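Long-range contact in mandelate racemase / muconate lactonizing enzyme, C-terminal domain protein (Pseudovibrio sp. JE062, PDB 4JHM), which is a member of the enolase superfamily, pairing an enolase-type N-terminal domain with a TIM-barrel-like C-terminal domain: residues V257-Q271 against C285-Q299. Sequence-based numbering, arbitrary orientation.
Sequences VTHALSTGMWSDVRQ and CFAIAAGHSKNLEIQ
Two successive helix-and-chain units of the barrel domain lie side by side here: on helices 254-262 and 279-291 Val257 and Thr258 meet Ile288 and Leu261 meets Ala289, His292 follows at the end of the second helix, and the extended chains beyond, 268-271 and 295-299, take the places of two neighbouring barrel strands. The helix segments cross at -20° with their axes 10.2 Å apart. Leu261 lays CB over the centre of the His292 imidazole, a CH-pi contact 3.6 Å from CB to the ring centroid, while its CD1 reaches Ala289 CA and CD2 of the ring. Ser262 OG lies near the ring plane, 3.4 Å from His292 CE1, and bonds back to Thr258 O on the face of that carbonyl opposite the one used by Ser262 N. Each helix ends in a Schellman motif, with Gly264 and Ser293 at positive phi; the repeat of helix, turn and extended chain is consistent with neighbouring units of a TIM barrel. Lys294 sets CG beside its own backbone N (chi1 -48°), and the extended chain beyond slides past Leu261 CD2 to bond NZ to Trp266 O at 3.0 Å, in the carbonyl plane. A single beta bridge pairs Val269 with Leu296; Val269 N donates to Asn295 O (3.0 Å), and Gln299 N meets Gln271 O nearly straight, at 178°. Val269 sets CG1 against Ala289 CB of the helix and CG2 against Leu296 CG of the adjoining chain. Glu297 O lies over one face of the Arg270 guanidinium, 3.5 Å from NH1, at a poor angle for a hydrogen bond; Arg270 NH2 bonds instead to Ser245 OG, which also holds Asp268 OD1.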
ATOM      1  N   VAL A 257      20.862   2.900   1.187  1.00 60.64           N
ATOM      2  CA  VAL A 257      20.691   3.828   0.073  1.00 59.13           C
ATOM      3  C   VAL A 257      19.576   3.351  -0.850  1.00 62.48           C
ATOM      4  O   VAL A 257      18.745   4.139  -1.312  1.00 65.14           O
ATOM      5  CB  VAL A 257      21.983   3.943  -0.760  1.00 60.09           C
ATOM      6  CG1 VAL A 257      21.698   4.614  -2.098  1.00 60.49           C
ATOM      7  CG2 VAL A 257      23.053   4.703   0.011  1.00 59.99           C
ATOM      8  N   THR A 258      19.569   2.052  -1.123  1.00 57.69           N
ATOM      9  CA  THR A 258      18.586   1.478  -2.019  1.00 56.19           C
ATOM     10  C   THR A 258      17.186   1.691  -1.471  1.00 59.99           C
ATOM     11  O   THR A 258      16.279   2.108  -2.189  1.00 63.67           O
ATOM     12  CB  THR A 258      18.842  -0.023  -2.217  1.00 55.71           C
ATOM     13  OG1 THR A 258      20.024  -0.196  -3.015  1.00 58.69           O
ATOM     14  CG2 THR A 258      17.646  -0.698  -2.897  1.00 52.02           C
ATOM     15  N   HIS A 259      17.024   1.404  -0.186  1.00 62.08           N
ATOM     16  CA  HIS A 259      15.743   1.539   0.480  1.00 59.37           C
ATOM     17  C   HIS A 259      15.252   2.990   0.509  1.00 67.76           C
ATOM     18  O   HIS A 259      14.067   3.257   0.289  1.00 67.33           O
ATOM     19  CB  HIS A 259      15.861   1.016   1.908  1.00 56.54           C
ATOM     20  CG  HIS A 259      14.582   1.091   2.677  1.00 55.21           C
ATOM     21  ND1 HIS A 259      14.247   2.174   3.459  1.00 55.27           N
ATOM     22  CD2 HIS A 259      13.550   0.220   2.778  1.00 57.87           C
ATOM     23  CE1 HIS A 259      13.068   1.966   4.014  1.00 57.84           C
ATOM     24  NE2 HIS A 259      12.622   0.788   3.615  1.00 61.96           N
ATOM     25  N   ALA A 260      16.165   3.919   0.791  1.00 64.42           N
ATOM     26  CA  ALA A 260      15.824   5.336   0.903  1.00 60.21           C
ATOM     27  C   ALA A 260      15.253   5.868  -0.407  1.00 59.57           C
ATOM     28  O   ALA A 260      14.202   6.509  -0.436  1.00 64.71           O
ATOM     29  CB  ALA A 260      17.049   6.142   1.307  1.00 62.63           C
ATOM     30  N   LEU A 261      15.953   5.601  -1.497  1.00 60.14           N
ATOM     31  CA  LEU A 261      15.472   6.004  -2.804  1.00 62.15           C
ATOM     32  C   LEU A 261      14.158   5.289  -3.124  1.00 61.36           C
ATOM     33  O   LEU A 261      13.217   5.905  -3.622  1.00 68.24           O
ATOM     34  CB  LEU A 261      16.535   5.714  -3.864  1.00 62.02           C
ATOM     35  CG  LEU A 261      17.836   6.503  -3.692  1.00 57.34           C
ATOM     36  CD1 LEU A 261      18.851   6.116  -4.756  1.00 60.81           C
ATOM     37  CD2 LEU A 261      17.559   7.993  -3.753  1.00 57.43           C
ATOM     38  N   SER A 262      14.091   3.997  -2.810  1.00 59.29           N
ATOM     39  CA  SER A 262      12.899   3.188  -3.077  1.00 63.86           C
ATOM     40  C   SER A 262      11.645   3.686  -2.360  1.00 61.53           C
ATOM     41  O   SER A 262      10.534   3.468  -2.834  1.00 62.31           O
ATOM     42  CB  SER A 262      13.143   1.729  -2.687  1.00 66.29           C
ATOM     43  OG  SER A 262      13.902   1.061  -3.678  1.00 72.80           O
ATOM     44  N   THR A 263      11.822   4.345  -1.220  1.00 60.04           N
ATOM     45  CA  THR A 263      10.687   4.793  -0.421  1.00 58.21           C
ATOM     46  C   THR A 263      10.513   6.313  -0.450  1.00 57.66           C
ATOM     47  O   THR A 263       9.692   6.863   0.289  1.00 56.49           O
ATOM     48  CB  THR A 263      10.815   4.313   1.039  1.00 58.51           C
ATOM     49  OG1 THR A 263      12.049   4.776   1.600  1.00 55.06           O
ATOM     50  CG2 THR A 263      10.787   2.803   1.099  1.00 55.86           C
ATOM     51  N   GLY A 264      11.288   6.987  -1.298  1.00 52.48           N
ATOM     52  CA  GLY A 264      11.139   8.428  -1.499  1.00 52.76           C
ATOM     53  C   GLY A 264      11.612   9.292  -0.338  1.00 56.02           C
ATOM     54  O   GLY A 264      11.028  10.337  -0.055  1.00 58.41           O
HETATM   55  N   MSE A 265      12.680   8.865   0.327  1.00 55.16           N
HETATM   56  CA  MSE A 265      13.271   9.636   1.416  1.00 54.48           C
HETATM   57  C   MSE A 265      14.136  10.759   0.922  1.00 52.54           C
HETATM   58  O   MSE A 265      14.245  11.791   1.583  1.00 48.02           O
HETATM   59  CB  MSE A 265      14.166   8.730   2.245  1.00 56.25           C
HETATM   60  CG  MSE A 265      13.351   7.630   2.905  1.00 59.74           C
HETATM   61 SE   MSE A 265      14.471   6.737   4.246  1.00 62.85          SE
HETATM   62  CE  MSE A 265      13.303   5.178   4.511  1.00 70.30           C
ATOM     63  N   TRP A 266      14.766  10.562  -0.236  1.00 50.56           N
ATOM     64  CA  TRP A 266      15.759  11.499  -0.750  1.00 50.18           C
ATOM     65  C   TRP A 266      15.479  11.964  -2.172  1.00 52.56           C
ATOM     66  O   TRP A 266      14.918  11.224  -2.979  1.00 55.31           O
ATOM     67  CB  TRP A 266      17.129  10.839  -0.764  1.00 53.48           C
ATOM     68  CG  TRP A 266      17.613  10.320   0.551  1.00 55.52           C
ATOM     69  CD1 TRP A 266      17.238  10.736   1.793  1.00 57.16           C
ATOM     70  CD2 TRP A 266      18.610   9.313   0.749  1.00 55.37           C
ATOM     71  NE1 TRP A 266      17.926  10.032   2.754  1.00 60.11           N
ATOM     72  CE2 TRP A 266      18.775   9.154   2.136  1.00 56.37           C
ATOM     73  CE3 TRP A 266      19.371   8.524  -0.114  1.00 56.09           C
ATOM     74  CZ2 TRP A 266      19.671   8.242   2.677  1.00 55.92           C
ATOM     75  CZ3 TRP A 266      20.255   7.617   0.426  1.00 56.18           C
ATOM     76  CH2 TRP A 266      20.400   7.486   1.807  1.00 57.92           C
ATOM     77  N   SER A 267      15.916  13.180  -2.484  1.00 55.51           N
ATOM     78  CA  SER A 267      15.917  13.685  -3.862  1.00 53.94           C
ATOM     79  C   SER A 267      17.251  13.380  -4.548  1.00 55.18           C
ATOM     80  O   SER A 267      17.374  13.473  -5.770  1.00 61.68           O
ATOM     81  CB  SER A 267      15.686  15.189  -3.870  1.00 54.41           C
ATOM     82  OG  SER A 267      14.578  15.534  -3.068  1.00 60.30           O
ATOM     83  N   ASP A 268      18.254  13.033  -3.750  1.00 56.74           N
ATOM     84  CA  ASP A 268      19.547  12.584  -4.260  1.00 57.44           C
ATOM     85  C   ASP A 268      20.116  11.580  -3.276  1.00 61.24           C
ATOM     86  O   ASP A 268      19.419  11.135  -2.361  1.00 65.03           O
ATOM     87  CB  ASP A 268      20.512  13.761  -4.436  1.00 56.59           C
ATOM     88  CG  ASP A 268      20.772  14.521  -3.140  1.00 59.96           C
ATOM     89  OD1 ASP A 268      20.780  13.900  -2.052  1.00 60.01           O
ATOM     90  OD2 ASP A 268      20.978  15.753  -3.214  1.00 61.55           O
ATOM     91  N   VAL A 269      21.374  11.205  -3.457  1.00 58.56           N
ATOM     92  CA  VAL A 269      22.060  10.438  -2.429  1.00 57.57           C
ATOM     93  C   VAL A 269      23.399  11.093  -2.174  1.00 58.36           C
ATOM     94  O   VAL A 269      24.043  11.589  -3.096  1.00 70.76           O
ATOM     95  CB  VAL A 269      22.191   8.937  -2.777  1.00 57.08           C
ATOM     96  CG1 VAL A 269      21.764   8.674  -4.207  1.00 63.59           C
ATOM     97  CG2 VAL A 269      23.601   8.426  -2.507  1.00 56.30           C
ATOM     98  N   ARG A 270      23.794  11.122  -0.911  1.00 53.43           N
ATOM     99  CA  ARG A 270      24.997  11.818  -0.510  1.00 52.70           C
ATOM    100  C   ARG A 270      25.879  10.866   0.265  1.00 52.55           C
ATOM    101  O   ARG A 270      25.523  10.417   1.348  1.00 49.92           O
ATOM    102  CB  ARG A 270      24.648  13.036   0.337  1.00 52.33           C
ATOM    103  CG  ARG A 270      25.832  13.647   1.070  1.00 60.62           C
ATOM    104  CD  ARG A 270      25.388  14.858   1.871  1.00 64.13           C
ATOM    105  NE  ARG A 270      24.507  15.683   1.054  1.00 64.87           N
ATOM    106  CZ  ARG A 270      24.933  16.519   0.117  1.00 65.02           C
ATOM    107  NH1 ARG A 270      26.233  16.658  -0.104  1.00 66.03           N
ATOM    108  NH2 ARG A 270      24.060  17.217  -0.598  1.00 67.25           N
ATOM    109  N   GLN A 271      27.029  10.552  -0.315  1.00 55.03           N
ATOM    110  CA  GLN A 271      27.971   9.646   0.299  1.00 57.88           C
ATOM    111  C   GLN A 271      29.351  10.238   0.190  1.00 64.04           C
ATOM    112  O   GLN A 271      29.593  11.140  -0.608  1.00 69.12           O
ATOM    113  CB  GLN A 271      27.962   8.299  -0.407  1.00 59.44           C
ATOM    114  CG  GLN A 271      26.655   7.546  -0.299  1.00 63.43           C
ATOM    115  CD  GLN A 271      26.505   6.843   1.027  1.00 66.05           C
ATOM    116  OE1 GLN A 271      26.317   7.482   2.058  1.00 68.87           O
ATOM    117  NE2 GLN A 271      26.585   5.514   1.007  1.00 64.81           N
ATOM    118  N   CYS A 285      27.156   3.159  -5.389  1.00 66.58           N
ATOM    119  CA  CYS A 285      26.063   4.044  -4.996  1.00 68.08           C
ATOM    120  C   CYS A 285      25.651   4.969  -6.138  1.00 65.69           C
ATOM    121  O   CYS A 285      24.471   5.297  -6.289  1.00 65.34           O
ATOM    122  CB  CYS A 285      26.448   4.856  -3.761  1.00 72.65           C
ATOM    123  SG  CYS A 285      26.554   3.868  -2.250  1.00 72.41           S
ATOM    124  N   PHE A 286      26.627   5.382  -6.937  1.00 63.14           N
ATOM    125  CA  PHE A 286      26.355   6.139  -8.155  1.00 62.89           C
ATOM    126  C   PHE A 286      25.460   5.325  -9.071  1.00 63.89           C
ATOM    127  O   PHE A 286      24.404   5.792  -9.509  1.00 57.79           O
ATOM    128  CB  PHE A 286      27.660   6.463  -8.894  1.00 67.60           C
ATOM    129  CG  PHE A 286      28.201   7.837  -8.610  1.00 66.86           C
ATOM    130  CD1 PHE A 286      27.741   8.934  -9.318  1.00 68.51           C
ATOM    131  CD2 PHE A 286      29.173   8.029  -7.650  1.00 65.21           C
ATOM    132  CE1 PHE A 286      28.235  10.199  -9.066  1.00 68.11           C
ATOM    133  CE2 PHE A 286      29.673   9.291  -7.399  1.00 69.33           C
ATOM    134  CZ  PHE A 286      29.207  10.378  -8.109  1.00 65.07           C
ATOM    135  N   ALA A 287      25.897   4.102  -9.362  1.00 67.21           N
ATOM    136  CA  ALA A 287      25.138   3.195 -10.217  1.00 69.42           C
ATOM    137  C   ALA A 287      23.734   3.001  -9.670  1.00 66.51           C
ATOM    138  O   ALA A 287      22.767   2.942 -10.425  1.00 66.67           O
ATOM    139  CB  ALA A 287      25.848   1.855 -10.330  1.00 71.04           C
ATOM    140  N   ILE A 288      23.627   2.914  -8.349  1.00 65.43           N
ATOM    141  CA  ILE A 288      22.341   2.688  -7.703  1.00 63.91           C
ATOM    142  C   ILE A 288      21.428   3.903  -7.863  1.00 60.78           C
ATOM    143  O   ILE A 288      20.243   3.759  -8.184  1.00 64.51           O
ATOM    144  CB  ILE A 288      22.526   2.323  -6.218  1.00 61.99           C
ATOM    145  CG1 ILE A 288      23.217   0.961  -6.116  1.00 64.96           C
ATOM    146  CG2 ILE A 288      21.186   2.294  -5.496  1.00 59.47           C
ATOM    147  CD1 ILE A 288      23.661   0.588  -4.717  1.00 69.45           C
ATOM    148  N   ALA A 289      21.981   5.095  -7.657  1.00 53.57           N
ATOM    149  CA  ALA A 289      21.233   6.330  -7.891  1.00 51.18           C
ATOM    150  C   ALA A 289      20.794   6.402  -9.340  1.00 52.36           C
ATOM    151  O   ALA A 289      19.647   6.718  -9.633  1.00 50.06           O
ATOM    152  CB  ALA A 289      22.076   7.541  -7.547  1.00 50.03           C
ATOM    153  N   ALA A 290      21.718   6.107 -10.248  1.00 59.92           N
ATOM    154  CA  ALA A 290      21.411   6.079 -11.674  1.00 61.60           C
ATOM    155  C   ALA A 290      20.095   5.341 -11.917  1.00 60.94           C
ATOM    156  O   ALA A 290      19.158   5.895 -12.491  1.00 56.74           O
ATOM    157  CB  ALA A 290      22.544   5.414 -12.442  1.00 61.88           C
ATOM    158  N   GLY A 291      20.026   4.098 -11.454  1.00 62.88           N
ATOM    159  CA  GLY A 291      18.832   3.272 -11.627  1.00 68.80           C
ATOM    160  C   GLY A 291      17.586   3.872 -10.998  1.00 67.81           C
ATOM    161  O   GLY A 291      16.468   3.492 -11.339  1.00 66.26           O
ATOM    162  N   HIS A 292      17.780   4.804 -10.070  1.00 67.05           N
ATOM    163  CA  HIS A 292      16.663   5.524  -9.465  1.00 65.45           C
ATOM    164  C   HIS A 292      16.486   6.912 -10.082  1.00 62.45           C
ATOM    165  O   HIS A 292      15.719   7.723  -9.572  1.00 56.15           O
ATOM    166  CB  HIS A 292      16.866   5.644  -7.950  1.00 64.94           C
ATOM    167  CG  HIS A 292      16.528   4.396  -7.195  1.00 64.02           C
ATOM    168  ND1 HIS A 292      15.234   4.058  -6.858  1.00 59.24           N
ATOM    169  CD2 HIS A 292      17.314   3.405  -6.711  1.00 66.45           C
ATOM    170  CE1 HIS A 292      15.239   2.912  -6.201  1.00 62.00           C
ATOM    171  NE2 HIS A 292      16.488   2.494  -6.100  1.00 62.23           N
ATOM    172  N   SER A 293      17.203   7.178 -11.172  1.00 62.34           N
ATOM    173  CA  SER A 293      17.076   8.432 -11.910  1.00 59.77           C
ATOM    174  C   SER A 293      17.424   9.655 -11.066  1.00 59.11           C
ATOM    175  O   SER A 293      16.782  10.703 -11.182  1.00 57.45           O
ATOM    176  CB  SER A 293      15.655   8.583 -12.464  1.00 65.90           C
ATOM    177  OG  SER A 293      15.283   7.461 -13.249  1.00 73.47           O
ATOM    178  N   LYS A 294      18.450   9.530 -10.228  1.00 54.72           N
ATOM    179  CA  LYS A 294      18.859  10.630  -9.376  1.00 53.69           C
ATOM    180  C   LYS A 294      20.377  10.751  -9.304  1.00 58.97           C
ATOM    181  O   LYS A 294      21.108   9.842  -9.702  1.00 60.52           O
ATOM    182  CB  LYS A 294      18.286  10.461  -7.964  1.00 56.54           C
ATOM    183  CG  LYS A 294      16.806  10.134  -7.934  1.00 56.39           C
ATOM    184  CD  LYS A 294      16.119  10.571  -6.653  1.00 56.57           C
ATOM    185  CE  LYS A 294      14.783   9.854  -6.517  1.00 63.40           C
ATOM    186  NZ  LYS A 294      13.811  10.546  -5.631  1.00 66.01           N
ATOM    187  N   ASN A 295      20.836  11.884  -8.781  1.00 59.17           N
ATOM    188  CA  ASN A 295      22.255  12.167  -8.668  1.00 63.80           C
ATOM    189  C   ASN A 295      22.834  11.766  -7.318  1.00 62.61           C
ATOM    190  O   ASN A 295      22.103  11.587  -6.341  1.00 68.43           O
ATOM    191  CB  ASN A 295      22.495  13.656  -8.889  1.00 68.15           C
ATOM    192  CG  ASN A 295      22.191  14.084 -10.304  1.00 68.45           C
ATOM    193  OD1 ASN A 295      22.096  13.257 -11.203  1.00 70.12           O
ATOM    194  ND2 ASN A 295      22.046  15.383 -10.511  1.00 77.88           N
ATOM    195  N   LEU A 296      24.153  11.621  -7.280  1.00 58.17           N
ATOM    196  CA  LEU A 296      24.867  11.386  -6.045  1.00 60.77           C
ATOM    197  C   LEU A 296      25.778  12.575  -5.797  1.00 62.18           C
ATOM    198  O   LEU A 296      26.870  12.645  -6.346  1.00 69.51           O
ATOM    199  CB  LEU A 296      25.694  10.099  -6.130  1.00 67.56           C
ATOM    200  CG  LEU A 296      26.200   9.551  -4.786  1.00 73.03           C
ATOM    201  CD1 LEU A 296      26.770   8.150  -4.937  1.00 75.84           C
ATOM    202  CD2 LEU A 296      27.234  10.466  -4.151  1.00 76.66           C
ATOM    203  N   GLU A 297      25.327  13.517  -4.979  1.00 62.81           N
ATOM    204  CA  GLU A 297      26.126  14.694  -4.663  1.00 62.54           C
ATOM    205  C   GLU A 297      27.155  14.339  -3.600  1.00 62.99           C
ATOM    206  O   GLU A 297      26.811  14.124  -2.442  1.00 72.58           O
ATOM    207  CB  GLU A 297      25.230  15.835  -4.185  1.00 60.30           C
ATOM    208  CG  GLU A 297      24.185  16.246  -5.209  1.00 64.48           C
ATOM    209  CD  GLU A 297      24.781  16.597  -6.563  1.00 68.15           C
ATOM    210  OE1 GLU A 297      25.890  17.169  -6.594  1.00 74.57           O
ATOM    211  OE2 GLU A 297      24.134  16.315  -7.599  1.00 69.10           O
ATOM    212  N   ILE A 298      28.419  14.278  -4.006  1.00 62.47           N
ATOM    213  CA  ILE A 298      29.492  13.809  -3.137  1.00 61.28           C
ATOM    214  C   ILE A 298      29.747  14.747  -1.972  1.00 60.99           C
ATOM    215  O   ILE A 298      29.674  15.968  -2.096  1.00 60.17           O
ATOM    216  CB  ILE A 298      30.832  13.639  -3.897  1.00 65.81           C
ATOM    217  CG1 ILE A 298      31.180  14.912  -4.675  1.00 65.59           C
ATOM    218  CG2 ILE A 298      30.772  12.442  -4.835  1.00 66.58           C
ATOM    219  CD1 ILE A 298      32.517  14.858  -5.383  1.00 68.95           C
ATOM    220  N   GLN A 299      30.045  14.150  -0.830  1.00 60.36           N
ATOM    221  CA  GLN A 299      30.553  14.891   0.296  1.00 62.91           C
ATOM    222  C   GLN A 299      32.069  14.844   0.205  1.00 65.64           C
ATOM    223  O   GLN A 299      32.707  13.934   0.736  1.00 65.85           O
ATOM    224  CB  GLN A 299      30.063  14.265   1.595  1.00 64.63           C
ATOM    225  CG  GLN A 299      30.757  14.789   2.832  1.00 68.94           C
ATOM    226  CD  GLN A 299      29.839  14.812   4.026  1.00 71.61           C
ATOM    227  OE1 GLN A 299      30.099  14.161   5.037  1.00 72.64           O
ATOM    228  NE2 GLN A 299      28.747  15.555   3.911  1.00 75.26           N
TER